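Local structure of gamma-hexachlorocyclohexane dehydrochlorinase (Novosphingobium barchaimii LL02, 5KVB) at residues W75-H80 / L104-E109; A117-S122 / R139-T144. The protein catalyses two successive 1,2-anti dehydrochlorinations of the pollutant lindane, passing through gamma-pentachlorocyclohexene to 1,3,4,6-tetrachloro-1,4-cyclohexadiene. One frame throughout, in Å; residues are numbered along the deposited sequence. Where two conformers were deposited one is given.

Contact 1: residues W75-H80 / L104-E109; sequences WHDFIH and LGNLVE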
loop_
_atom_site.group_PDB
_atom_site.type_symbol
_atom_site.label_atom_id
_atom_site.label_comp_id
_atom_site.label_asym_id
_atom_site.label_seq_id
_atom_site.Cartn_x
_atom_site.Cartn_y
_atom_site.Cartn_z
ATOM N N TRP A 75 7.901 14.168 17.585
ATOM C CA TRP A 75 6.843 13.155 17.611
ATOM C C TRP A 75 7.042 12.100 18.706
ATOM O O TRP A 75 8.160 11.612 18.933
ATOM C CB TRP A 75 6.754 12.438 16.246
ATOM C CG TRP A 75 6.488 13.317 15.053
ATOM C CD1 TRP A 75 7.411 14.003 14.318
ATOM C CD2 TRP A 75 5.215 13.575 14.437
ATOM N NE1 TRP A 75 6.795 14.674 13.291
ATOM C CE2 TRP A 75 5.447 14.433 13.343
ATOM C CE3 TRP A 75 3.904 13.164 14.708
ATOM C CZ2 TRP A 75 4.418 14.892 12.519
ATOM C CZ3 TRP A 75 2.879 13.623 13.887
ATOM C CH2 TRP A 75 3.145 14.481 12.807
ATOM N N HIS A 76 5.957 11.737 19.386
ATOM C CA HIS A 76 5.984 10.580 20.274
ATOM C C HIS A 76 6.189 9.314 19.448
ATOM O O HIS A 76 6.967 8.432 19.822
ATOM C CB HIS A 76 4.689 10.463 21.093
ATOM C CG HIS A 76 4.501 11.553 22.105
ATOM N ND1 HIS A 76 5.378 11.766 23.147
ATOM C CD2 HIS A 76 3.515 12.470 22.250
ATOM C CE1 HIS A 76 4.950 12.780 23.880
ATOM N NE2 HIS A 76 3.822 13.224 23.358
ATOM N N ASP A 77 5.475 9.239 18.326
ATOM C CA ASP A 77 5.582 8.114 17.407
ATOM C C ASP A 77 4.764 8.427 16.162
ATOM O O ASP A 77 3.915 9.316 16.186
ATOM C CB ASP A 77 5.075 6.826 18.055
ATOM C CG ASP A 77 3.578 6.825 18.225
ATOM O OD1 ASP A 77 3.087 7.383 19.228
ATOM O OD2 ASP A 77 2.885 6.290 17.332
ATOM N N PHE A 78 5.040 7.704 15.076
ATOM C CA PHE A 78 4.241 7.798 13.861
ATOM C C PHE A 78 4.406 6.550 13.007
ATOM O O PHE A 78 5.270 5.718 13.276
ATOM C CB PHE A 78 4.604 9.050 13.052
ATOM C CG PHE A 78 6.089 9.271 12.872
ATOM C CD1 PHE A 78 6.865 8.388 12.139
ATOM C CD2 PHE A 78 6.701 10.382 13.424
ATOM C CE1 PHE A 78 8.221 8.608 11.967
ATOM C CE2 PHE A 78 8.053 10.605 13.258
ATOM C CZ PHE A 78 8.814 9.715 12.532
ATOM N N ILE A 79 3.569 6.441 11.983
ATOM C CA ILE A 79 3.630 5.326 11.044
ATOM C C ILE A 79 3.401 5.885 9.645
ATOM O O ILE A 79 2.528 6.723 9.434
ATOM C CB ILE A 79 2.584 4.224 11.407
ATOM C CG1 ILE A 79 2.622 3.056 10.422
ATOM C CG2 ILE A 79 1.165 4.788 11.481
ATOM C CD1 ILE A 79 3.955 2.297 10.359
ATOM N N HIS A 80 4.227 5.441 8.692
ATOM C CA HIS A 80 4.114 5.853 7.289
ATOM C C HIS A 80 3.727 4.673 6.424
ATOM O O HIS A 80 4.483 3.704 6.329
ATOM C CB HIS A 80 5.439 6.415 6.754
ATOM C CG HIS A 80 5.836 7.737 7.334
ATOM N ND1 HIS A 80 6.333 7.871 8.614
ATOM C CD2 HIS A 80 5.856 8.977 6.788
ATOM C CE1 HIS A 80 6.614 9.145 8.840
ATOM N NE2 HIS A 80 6.340 9.835 7.745
ATOM N N LEU A 104 0.272 8.629 9.899
ATOM C CA LEU A 104 -0.518 8.888 11.105
ATOM C C LEU A 104 0.441 9.048 12.265
ATOM O O LEU A 104 1.373 8.257 12.396
ATOM C CB LEU A 104 -1.486 7.742 11.394
ATOM C CG LEU A 104 -2.414 7.345 10.244
ATOM C CD1 LEU A 104 -3.284 6.156 10.655
ATOM C CD2 LEU A 104 -3.266 8.533 9.780
ATOM N N GLY A 105 0.230 10.043 13.120
ATOM C CA GLY A 105 1.176 10.228 14.199
ATOM C C GLY A 105 0.690 11.038 15.374
ATOM O O GLY A 105 -0.356 11.684 15.325
ATOM N N ASN A 106 1.490 10.978 16.430
ATOM C CA ASN A 106 1.233 11.677 17.682
ATOM C C ASN A 106 2.298 12.753 17.879
ATOM O O ASN A 106 3.442 12.443 18.221
ATOM C CB ASN A 106 1.225 10.682 18.844
ATOM C CG ASN A 106 0.068 9.699 18.766
ATOM O OD1 ASN A 106 -1.054 10.076 18.438
ATOM N ND2 ASN A 106 0.343 8.429 19.054
ATOM N N LEU A 107 1.921 14.004 17.632
ATOM C CA LEU A 107 2.810 15.162 17.750
ATOM C C LEU A 107 3.009 15.561 19.212
ATOM O O LEU A 107 2.049 15.569 19.984
ATOM C CB LEU A 107 2.226 16.339 16.962
ATOM C CG LEU A 107 3.092 17.545 16.585
ATOM C CD1 LEU A 107 4.127 17.170 15.532
ATOM C CD2 LEU A 107 2.210 18.684 16.092
ATOM N N VAL A 108 4.238 15.892 19.599
ATOM C CA VAL A 108 4.497 16.334 20.976
ATOM C C VAL A 108 3.815 17.677 21.278
ATOM O O VAL A 108 3.085 17.799 22.272
ATOM C CB VAL A 108 6.012 16.454 21.249
ATOM C CG1 VAL A 108 6.258 17.068 22.623
ATOM C CG2 VAL A 108 6.676 15.094 21.155
ATOM N N GLU A 109 4.035 18.663 20.414
ATOM C CA GLU A 109 3.413 19.984 20.540
ATOM C C GLU A 109 1.885 19.901 20.581
ATOM O O GLU A 109 1.253 19.495 19.606
ATOM C CB GLU A 109 3.849 20.885 19.378
ATOM C CG GLU A 109 3.255 22.291 19.414
ATOM C CD GLU A 109 3.763 23.108 20.584
ATOM O OE1 GLU A 109 4.896 22.848 21.046
ATOM O OE2 GLU A 109 3.031 24.011 21.044
HETATM O O HOH W 1 2.933 15.804 24.300
#

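Contact 2: residues A117-S122 / R139-T144; sequences AAVYTS and RMNYFT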
loop_
_atom_site.group_PDB
_atom_site.type_symbol
_atom_site.label_atom_id
_atom_site.label_comp_id
_atom_site.label_asym_id
_atom_site.label_seq_id
_atom_site.Cartn_x
_atom_site.Cartn_y
_atom_site.Cartn_z
ATOM N N ALA A 117 -0.843 13.550 4.343
ATOM C CA ALA A 117 -0.770 12.956 3.015
ATOM C C ALA A 117 0.404 13.583 2.289
ATOM O O ALA A 117 0.427 14.800 2.080
ATOM C CB ALA A 117 -2.076 13.180 2.243
ATOM N N ALA A 118 1.381 12.762 1.898
ATOM C CA ALA A 118 2.602 13.267 1.278
ATOM C C ALA A 118 2.899 12.587 -0.045
ATOM O O ALA A 118 2.455 11.455 -0.291
ATOM C CB ALA A 118 3.777 13.096 2.219
ATOM N N VAL A 119 3.648 13.290 -0.887
ATOM C CA VAL A 119 4.209 12.702 -2.090
ATOM C C VAL A 119 5.721 12.663 -1.948
ATOM O O VAL A 119 6.344 13.676 -1.632
ATOM C CB VAL A 119 3.803 13.491 -3.345
ATOM C CG1 VAL A 119 4.624 13.053 -4.551
ATOM C CG2 VAL A 119 2.307 13.315 -3.611
ATOM N N TYR A 120 6.292 11.475 -2.136
ATOM C CA TYR A 120 7.743 11.286 -2.110
ATOM C C TYR A 120 8.273 11.162 -3.535
ATOM O O TYR A 120 7.843 10.274 -4.289
ATOM C CB TYR A 120 8.139 10.028 -1.318
ATOM C CG TYR A 120 8.050 10.111 0.196
ATOM C CD1 TYR A 120 7.313 11.104 0.833
ATOM C CD2 TYR A 120 8.721 9.177 0.988
ATOM C CE1 TYR A 120 7.239 11.157 2.238
ATOM C CE2 TYR A 120 8.661 9.229 2.374
ATOM C CZ TYR A 120 7.919 10.215 2.987
ATOM O OH TYR A 120 7.851 10.256 4.364
ATOM N N THR A 121 9.190 12.051 -3.907
ATOM C CA THR A 121 9.811 12.056 -5.228
ATOM C C THR A 121 11.280 11.658 -5.055
ATOM O O THR A 121 12.030 12.337 -4.342
ATOM C CB THR A 121 9.699 13.441 -5.894
ATOM O OG1 THR A 121 8.320 13.847 -5.923
ATOM C CG2 THR A 121 10.196 13.396 -7.305
ATOM N N SER A 122 11.679 10.541 -5.656
ATOM C CA SER A 122 12.974 9.927 -5.352
ATOM C C SER A 122 13.820 9.698 -6.607
ATOM O O SER A 122 13.295 9.653 -7.711
ATOM C CB SER A 122 12.755 8.608 -4.599
ATOM O OG SER A 122 11.888 7.742 -5.317
ATOM N N ARG A 139 7.096 16.159 0.042
ATOM C CA ARG A 139 6.155 17.277 0.050
ATOM C C ARG A 139 4.820 16.869 0.678
ATOM O O ARG A 139 4.239 15.843 0.319
ATOM C CB ARG A 139 5.939 17.797 -1.375
ATOM C CG ARG A 139 4.748 18.730 -1.525
ATOM C CD ARG A 139 4.817 19.509 -2.831
ATOM N NE ARG A 139 5.602 18.802 -3.834
ATOM C CZ ARG A 139 5.093 17.979 -4.746
ATOM N NH1 ARG A 139 3.785 17.757 -4.793
ATOM N NH2 ARG A 139 5.896 17.377 -5.613
ATOM N N MET A 140 4.333 17.667 1.625
ATOM C CA MET A 140 3.070 17.370 2.294
ATOM C C MET A 140 1.916 18.128 1.652
ATOM O O MET A 140 1.915 19.366 1.626
ATOM C CB MET A 140 3.155 17.715 3.786
ATOM C CG MET A 140 4.228 16.936 4.519
ATOM S SD MET A 140 4.324 17.347 6.274
ATOM C CE MET A 140 5.619 16.246 6.828
ATOM N N ASN A 141 0.934 17.387 1.141
ATOM C CA ASN A 141 -0.272 17.985 0.578
ATOM C C ASN A 141 -1.375 18.188 1.613
ATOM O O ASN A 141 -2.091 19.197 1.566
ATOM C CB ASN A 141 -0.799 17.132 -0.583
ATOM C CG ASN A 141 0.139 17.136 -1.773
ATOM O OD1 ASN A 141 0.722 18.168 -2.117
ATOM N ND2 ASN A 141 0.297 15.980 -2.408
ATOM N N TYR A 142 -1.520 17.240 2.540
ATOM C CA TYR A 142 -2.378 17.408 3.725
ATOM C C TYR A 142 -1.523 17.345 4.989
ATOM O O TYR A 142 -0.702 16.443 5.146
ATOM C CB TYR A 142 -3.453 16.312 3.847
ATOM C CG TYR A 142 -4.497 16.169 2.764
ATOM C CD1 TYR A 142 -4.852 17.234 1.946
ATOM C CD2 TYR A 142 -5.173 14.955 2.599
ATOM C CE1 TYR A 142 -5.829 17.086 0.981
ATOM C CE2 TYR A 142 -6.138 14.797 1.642
ATOM C CZ TYR A 142 -6.472 15.865 0.832
ATOM O OH TYR A 142 -7.445 15.731 -0.135
ATOM N N PHE A 143 -1.736 18.283 5.903
ATOM C CA PHE A 143 -1.215 18.189 7.265
ATOM C C PHE A 143 -2.392 18.546 8.153
ATOM O O PHE A 143 -2.708 19.729 8.328
ATOM C CB PHE A 143 -0.023 19.134 7.498
ATOM C CG PHE A 143 0.627 18.974 8.855
ATOM C CD1 PHE A 143 0.093 19.605 9.972
ATOM C CD2 PHE A 143 1.770 18.201 9.010
ATOM C CE1 PHE A 143 0.686 19.462 11.218
ATOM C CE2 PHE A 143 2.366 18.059 10.257
ATOM C CZ PHE A 143 1.820 18.689 11.358
ATOM N N THR A 144 -3.060 17.536 8.693
ATOM C CA THR A 144 -4.396 17.727 9.245
ATOM C C THR A 144 -4.479 17.290 10.695
ATOM O O THR A 144 -4.448 16.102 10.992
ATOM C CB THR A 144 -5.442 16.959 8.415
ATOM O OG1 THR A 144 -5.345 17.358 7.038
ATOM C CG2 THR A 144 -6.850 17.248 8.898
#

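Contact 1: residues W75-H80 / L104-E109
W75-H80 and L104-E109 meet as the antiparallel strands of a beta hairpin at the edge of the sheet, where strand 75-89 is outermost within the chain. Backbone bonds join I79 and L104 both ways, I79 N to L104 O at 2.9 Å. Farther along, the D77 and N106 side chains run alongside each other out of the same face: N106 ND2 gives D77 OD1 a bond of 2.9 Å on its syn side, with carboxylate and amide planes 72° apart. N106 OD1 is held by S113, and D77 OD2 by Y142 of the second subunit. With CG anti to the carbonyl carbon (chi1 -58°), the W75 indole takes L107 CD1 over one face, 3.7 Å from the centroid of the six-membered ring, and its edge brings CZ3 to 3.7 Å from G105 C. Replacing W75 by alanine removes the indole, which would probably leave L107 CD1 without its ring face and open a gap alongside G105. The strands belong to the curved sheet of the SnoaL-like, NTF2-type fold, where H80, the likely proton acceptor, bonds through ND1 to D32. At the exposed end V108 CG2 sits 4.0 Å from the centroid of the H76 ring, nearly on its normal, while a water joins H76 NE2 to V108 O.

Contact 2: residues A117-S122 / R139-T144
A117 O is gripped by two consecutive backbone amides, N141 N at 2.8 Å and Y142 N at 3.2 Å. The first comes nearly in line with the carbonyl; the second lies in the carbonyl plane, on a lone pair. Two residues thus face one, a classic beta bulge, and it falls where strand 130-145 turns a corner at N141. Beyond it, A117 N returns a bond to Y142 O. Before it the pairing is regular: V119 N reaches R139 O at 2.9 Å, R139 N bonds to V119 O, and A118 stands opposite M140 in a non-hydrogen-bonded pair, its CA 3.2 Å from R139 O in a CA-H...O contact.

Few side chains meet across the strands. A117 CB rests obliquely against the Y142 ring, 3.6 Å from CD2. With CG anti to its carbonyl carbon (chi1 -62°), Y142 keeps its CB and the near part of the ring by A117 while the far end leads away to the third subunit, where D77 is the phenol's polar partner and the ring meets that of F151 with planes about 10° apart. V119 CG2 touches N141 ND2 at 3.5 Å, the two side chains crossing at a slant. A118 and M140 occupy the face opposite A117 and Y142; there A118 CB lies close to R139 O at 3.4 Å, whereas the M140 side chain leads away, to I116 of its own chain and P154 of the third subunit.

The strands form a hairpin of the NTF2-type sheet, and the bulge coincides with the corner in strand 130-145, consistent with its absorbing the turn while the pairing continues. Because the polar bonds between the segments are all backbone to backbone, cohesion between them probably depends little on which side chains they carry, and the phenol of Y142 is committed to the trimer interface.

In the fold
Both contacts are antiparallel hairpin pairings in one sheet, and its adjacent strands 94-107 and 113-127 link them; their centres lie about 15 Å apart. Each is partly buried. Contact 1 uses the sheet's outermost strand 75-89, lies beside H80, the likely proton acceptor, and has an exposed end at H76 and V108; contact 2, on inner strands, lies nearer the centre of the chain. Contact 1 adds a carboxylate-amide bond and CH-pi packing to its backbone bonds, whereas contact 2 relies on main-chain bonds and a bulge. They touch where H80 CD2 packs 3.4 Å from Y120 OH. The two contacts also meet across the subunit interface.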